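PDB 2V5I: salmonella typhimurium DB7155 bacteriophage DET7 tailspike from Bacteriophage, which probably binds and hydrolyses the O-antigen of Salmonella as the trimeric receptor-binding tailspike of the phage. Local coordinates for residues A[425-428]-A[429-432]; A[535-539]-A[540-544]; A[545-548]-A[549-553]. One frame throughout, in Å; residues are numbered along the deposited sequence.

How the interactions relate
Along the chain the three contacts come in series, and none encloses another. Interaction 1 comes first. It closes the turn that leads from the loop after strand 417-423 into strand 431-433, at the end of the parallel beta-helix. Its nearest atoms lie about 34 Å from interaction 2 and about 35 Å from interaction 3. The later two share a three-stranded antiparallel sheet near the C terminus. Interaction 2 closes the hairpin of strands 531-537 and 540-546, and interaction 3 closes that of 540-546 and 552-556. They touch where L544 CD1 packs on T553 O, 3.7 Å away. Both hairpins also meet neighbouring subunits.

Interaction 1. Residues A[425-428]-A[429-432]; sequences NVPP and DKIL
The 425-428 and 429-432 segments meet in a local turn contact, where the chain bends into strand 431-433 of the parallel beta-helix. A type I beta turn runs from P427 to K430. Its closing bond goes from K430 N to P427 O, 3.1 Å long and nearly straight at 166°. P428 fills the second position of the turn, where its ring suits the backbone bend. D429 fills the third.

Two small side-chain contacts accompany this bond. In one, P427 CB touches the side chains of D429 and K430. D429 OD1 lies 3.6 Å from P427 CB. K430 CG lies 3.8 Å from the same P427 CB. The CG of D429 sits between its own backbone N and carbonyl carbon (chi1 63°), which turns the carboxylate back toward P427. The lysine touches P427 near its base, and its chain bends at chi2, so the amino end leads away from the turn.

The other contact is apolar and buried. V426 CG1 meets I431 CD1 at 3.8 Å, and the two side chains cross at about a right angle. I431 CG1 also runs past the turn carbonyl, 4.0 Å from P427 O. A pair of branched side chains thus bridges the base of the turn.

Beyond the turn, K430 makes a backbone hydrogen bond with V411, and L432 does so with I412 and A414. Strand 431-433 is thereby laid parallel to strand 412-414, as the outermost strand of its series within this chain. V440 of the second subunit packs against V426, P428 and I431, and F449 of the third subunit packs on I431.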
# COMPACT_ATOMS: atom_id res chain seq x y z
N ASN A 425 16.11 6.94 -10.93
CA ASN A 425 17.08 7.47 -11.88
C ASN A 425 16.38 8.04 -13.10
O ASN A 425 16.39 7.51 -14.23
CB ASN A 425 18.06 6.37 -12.21
CG ASN A 425 19.26 6.89 -12.99
OD1 ASN A 425 19.56 8.08 -12.97
ND2 ASN A 425 19.97 5.98 -13.62
N VAL A 426 15.69 9.13 -12.85
CA VAL A 426 14.92 9.83 -13.84
C VAL A 426 15.87 10.76 -14.59
O VAL A 426 16.62 11.50 -13.94
CB VAL A 426 13.79 10.66 -13.17
CG1 VAL A 426 13.01 11.44 -14.21
CG2 VAL A 426 12.83 9.78 -12.41
N PRO A 427 15.86 10.73 -15.95
CA PRO A 427 16.66 11.71 -16.69
C PRO A 427 16.22 13.14 -16.43
O PRO A 427 15.06 13.47 -16.62
CB PRO A 427 16.44 11.31 -18.16
CG PRO A 427 15.98 9.94 -18.14
CD PRO A 427 15.20 9.78 -16.87
N PRO A 428 17.13 13.99 -15.94
CA PRO A 428 16.72 15.29 -15.50
C PRO A 428 16.22 16.20 -16.63
O PRO A 428 15.46 17.15 -16.37
CB PRO A 428 17.97 15.84 -14.78
CG PRO A 428 19.11 14.99 -15.25
CD PRO A 428 18.54 13.69 -15.64
N ASP A 429 16.57 15.87 -17.87
CA ASP A 429 16.12 16.63 -19.02
C ASP A 429 14.75 16.18 -19.60
O ASP A 429 14.27 16.75 -20.56
CB ASP A 429 17.18 16.62 -20.09
CG ASP A 429 17.46 15.22 -20.62
OD1 ASP A 429 17.58 14.26 -19.79
OD2 ASP A 429 17.62 15.10 -21.85
N LYS A 430 14.14 15.14 -19.02
CA LYS A 430 12.91 14.60 -19.59
C LYS A 430 11.73 14.82 -18.65
O LYS A 430 10.82 14.00 -18.54
CB LYS A 430 13.11 13.12 -19.86
CG LYS A 430 14.18 12.83 -20.86
CD LYS A 430 13.84 13.32 -22.25
CE LYS A 430 14.93 12.93 -23.24
NZ LYS A 430 14.64 13.51 -24.54
N ILE A 431 11.77 15.97 -17.95
CA ILE A 431 10.71 16.38 -17.04
C ILE A 431 10.25 17.78 -17.40
O ILE A 431 11.09 18.66 -17.61
CB ILE A 431 11.28 16.48 -15.62
CG1 ILE A 431 11.74 15.12 -15.11
CG2 ILE A 431 10.30 17.07 -14.68
CD1 ILE A 431 12.61 15.25 -13.89
N LEU A 432 8.95 17.98 -17.47
CA LEU A 432 8.34 19.28 -17.63
C LEU A 432 7.30 19.39 -16.54
O LEU A 432 6.34 18.65 -16.54
CB LEU A 432 7.68 19.39 -19.01
CG LEU A 432 6.60 20.44 -19.28
CD1 LEU A 432 7.19 21.83 -19.40
CD2 LEU A 432 5.84 20.10 -20.59

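Interaction 2. Residues A[535-539]-A[540-544]; sequences YLDAG and ALWAL
A beta hairpin joins strands 531-537 and 540-546 here, closed by a tight type I' turn from D537 to A540. A538 and G539 occupy the turn's two middle positions, both with positive phi. Two pairs of backbone bonds tie the strands. Y535 with W542 and D537 with A540 are hydrogen-bonded pairs, and L536 with L541 is the non-hydrogen-bonded pair between them. W542 N reaches Y535 O at 2.8 Å, and D537 N reaches A540 O at 2.9 Å. The CA of L536 adds a CH contact to A540 O.

One face of the hairpin carries Y535, D537, A540 and W542. W542 CB stands over one face of the tyrosine ring, 3.6 Å from its centroid and 20° off the normal, in a CH-pi contact. The five-membered ring of the indole lies nearly parallel to the tyrosine ring, 20° between planes, but is displaced so far that little stacking results. With chi1 at 66°, the tyrosine ring swings across to the partner strand. There Y535 CE1 also touches L544 CB at 3.9 Å. The hydroxyl of Y535 bonds to R554 of strand 552-556, which borders the hairpin.

The five-membered end of the indole reaches back toward the turn, where W542 CD1 lies 3.7 Å from D537 CB. On the face of L536 and L541, the leucine tips meet more loosely. There P548 of the second subunit packs on L536, and M532 of that subunit packs on L541. At the indole edge, a water in the ring plane accepts from W542 NE1 at 2.9 Å and donates to D537 O at 3.2 Å.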
# COMPACT_ATOMS: atom_id res chain seq x y z
N TYR A 535 41.24 40.79 -10.52
CA TYR A 535 41.55 40.70 -11.94
C TYR A 535 43.02 41.03 -12.19
O TYR A 535 43.72 41.65 -11.38
CB TYR A 535 40.64 41.63 -12.77
CG TYR A 535 40.82 43.12 -12.55
CD1 TYR A 535 40.15 43.79 -11.54
CD2 TYR A 535 41.63 43.87 -13.39
CE1 TYR A 535 40.33 45.15 -11.35
CE2 TYR A 535 41.79 45.25 -13.24
CZ TYR A 535 41.11 45.90 -12.24
OH TYR A 535 41.33 47.28 -12.11
N LEU A 536 43.47 40.66 -13.38
CA LEU A 536 44.82 40.96 -13.86
C LEU A 536 44.82 42.12 -14.85
O LEU A 536 43.92 42.22 -15.71
CB LEU A 536 45.42 39.74 -14.59
CG LEU A 536 45.64 38.51 -13.73
CD1 LEU A 536 45.99 37.30 -14.60
CD2 LEU A 536 46.68 38.77 -12.70
N ASP A 537 45.80 42.99 -14.70
CA ASP A 537 45.94 44.15 -15.62
C ASP A 537 47.41 44.38 -15.79
O ASP A 537 48.14 44.61 -14.83
CB ASP A 537 45.21 45.37 -15.05
CG ASP A 537 45.22 46.61 -15.97
OD1 ASP A 537 45.99 46.66 -16.93
OD2 ASP A 537 44.42 47.54 -15.68
N ALA A 538 47.88 44.25 -17.02
CA ALA A 538 49.31 44.45 -17.32
C ALA A 538 50.22 43.65 -16.42
O ALA A 538 51.23 44.15 -15.93
CB ALA A 538 49.67 45.93 -17.26
N GLY A 539 49.82 42.41 -16.16
CA GLY A 539 50.60 41.47 -15.37
C GLY A 539 50.54 41.63 -13.85
O GLY A 539 51.26 40.93 -13.15
N ALA A 540 49.73 42.58 -13.36
CA ALA A 540 49.57 42.84 -11.92
C ALA A 540 48.21 42.36 -11.45
O ALA A 540 47.25 42.33 -12.26
CB ALA A 540 49.68 44.30 -11.64
N LEU A 541 48.14 42.03 -10.15
CA LEU A 541 46.86 41.74 -9.50
C LEU A 541 46.23 43.02 -8.98
O LEU A 541 46.85 43.75 -8.19
CB LEU A 541 47.06 40.77 -8.35
CG LEU A 541 45.80 40.23 -7.72
CD1 LEU A 541 45.00 39.34 -8.71
CD2 LEU A 541 46.10 39.45 -6.40
N TRP A 542 44.98 43.24 -9.39
CA TRP A 542 44.16 44.37 -8.97
C TRP A 542 42.85 43.88 -8.33
O TRP A 542 42.36 42.78 -8.60
CB TRP A 542 43.80 45.19 -10.19
CG TRP A 542 44.91 46.02 -10.75
CD1 TRP A 542 46.00 45.58 -11.47
CD2 TRP A 542 45.05 47.45 -10.65
NE1 TRP A 542 46.78 46.65 -11.83
CE2 TRP A 542 46.22 47.80 -11.33
CE3 TRP A 542 44.28 48.45 -10.04
CZ2 TRP A 542 46.65 49.13 -11.44
CZ3 TRP A 542 44.70 49.78 -10.15
CH2 TRP A 542 45.89 50.09 -10.80
N ALA A 543 42.30 44.73 -7.47
CA ALA A 543 40.98 44.54 -6.87
C ALA A 543 40.04 45.64 -7.37
O ALA A 543 40.39 46.83 -7.34
CB ALA A 543 41.03 44.61 -5.33
N LEU A 544 38.86 45.23 -7.78
CA LEU A 544 37.72 46.11 -8.03
C LEU A 544 36.77 46.00 -6.83
O LEU A 544 36.30 44.92 -6.51
CB LEU A 544 37.00 45.67 -9.31
CG LEU A 544 35.69 46.43 -9.64
CD1 LEU A 544 35.93 47.92 -9.83
CD2 LEU A 544 35.09 45.81 -10.91
O HOH W 1 49.08 47.36 -13.52

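Interaction 3. Residues A[545-548]-A[549-553]; sequences IRLP and DGSKT
The guanidinium of R546 meets G550 O at its edge, near its plane. The bond from R546 NE to G550 O is 2.9 Å and almost straight (178°), helping to fix the flat group. R546 CG is anti to the backbone N (chi1 -169°), and the extended chain carries NE to the carbonyl of G550, at the end of the turn.

A type I turn with a G1 beta bulge runs from L547, with G550 N bonding L547 O and L547 N bonding S551 O, both at 2.9 Å. G550 holds the bulge position with a positive phi, which favours glycine. D549 OD1 takes two bonds: S551 OG donates to its syn lone pair at 2.7 Å, and S551 N, in an Asx turn, comes from above the carboxylate plane. L547 CD1 touches T553 CG2 at 3.8 Å.

I545 with T553 is a hydrogen-bonded antiparallel pair and R546 with K552 a non-hydrogen-bonded one, in the hairpin of strands 540-546 and 552-556. R546 NH1 bonds to L527 O, and K552 NZ to the carbonyls of V526 and D523, tying the sheet to the loop before strand 531-537. L536 of the third subunit packs on L547 and P548.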
# COMPACT_ATOMS: atom_id res chain seq x y z
N ILE A 545 36.58 47.12 -6.12
CA ILE A 545 35.90 47.12 -4.84
C ILE A 545 34.74 48.13 -4.89
O ILE A 545 34.93 49.25 -5.33
CB ILE A 545 36.86 47.52 -3.72
CG1 ILE A 545 37.89 46.41 -3.54
CG2 ILE A 545 36.11 47.78 -2.40
CD1 ILE A 545 39.03 46.71 -2.68
N ARG A 546 33.58 47.71 -4.39
CA ARG A 546 32.50 48.64 -4.16
C ARG A 546 32.56 49.06 -2.69
O ARG A 546 32.45 48.21 -1.82
CB ARG A 546 31.18 48.08 -4.52
CG ARG A 546 30.08 49.17 -4.53
CD ARG A 546 28.74 48.71 -5.01
NE ARG A 546 27.79 49.85 -5.00
CZ ARG A 546 26.47 49.75 -4.86
NH1 ARG A 546 25.87 48.57 -4.80
NH2 ARG A 546 25.74 50.87 -4.83
N LEU A 547 32.80 50.33 -2.45
CA LEU A 547 33.02 50.92 -1.11
C LEU A 547 31.74 51.15 -0.35
O LEU A 547 30.66 51.14 -0.92
CB LEU A 547 33.72 52.26 -1.29
CG LEU A 547 35.12 52.21 -1.90
CD1 LEU A 547 35.63 53.60 -2.36
CD2 LEU A 547 36.12 51.57 -1.01
N PRO A 548 31.85 51.42 0.98
CA PRO A 548 30.68 51.69 1.78
C PRO A 548 29.76 52.81 1.27
O PRO A 548 28.54 52.70 1.45
CB PRO A 548 31.29 52.07 3.14
CG PRO A 548 32.51 51.27 3.21
CD PRO A 548 33.07 51.32 1.79
N ASP A 549 30.31 53.83 0.61
CA ASP A 549 29.45 54.88 0.02
C ASP A 549 28.81 54.54 -1.33
O ASP A 549 28.12 55.37 -1.91
CB ASP A 549 30.18 56.23 -0.07
CG ASP A 549 31.23 56.29 -1.18
OD1 ASP A 549 31.42 55.29 -1.91
OD2 ASP A 549 31.91 57.36 -1.31
N GLY A 550 29.05 53.33 -1.82
CA GLY A 550 28.43 52.80 -3.05
C GLY A 550 29.23 53.04 -4.31
O GLY A 550 28.92 52.48 -5.36
N SER A 551 30.27 53.85 -4.21
CA SER A 551 31.12 54.12 -5.38
C SER A 551 32.10 52.95 -5.55
O SER A 551 32.22 52.10 -4.66
CB SER A 551 31.87 55.43 -5.22
OG SER A 551 32.86 55.33 -4.24
N LYS A 552 32.73 52.85 -6.72
CA LYS A 552 33.65 51.78 -7.04
C LYS A 552 35.04 52.32 -7.19
O LYS A 552 35.26 53.47 -7.71
CB LYS A 552 33.16 51.08 -8.31
CG LYS A 552 31.83 50.40 -8.08
CD LYS A 552 31.30 49.68 -9.29
CE LYS A 552 29.87 49.17 -9.04
NZ LYS A 552 29.31 48.48 -10.20
N THR A 553 36.03 51.54 -6.78
CA THR A 553 37.39 51.90 -6.90
C THR A 553 38.24 50.69 -7.28
O THR A 553 37.79 49.55 -7.09
CB THR A 553 37.87 52.58 -5.58
OG1 THR A 553 39.10 53.26 -5.81
CG2 THR A 553 38.09 51.56 -4.45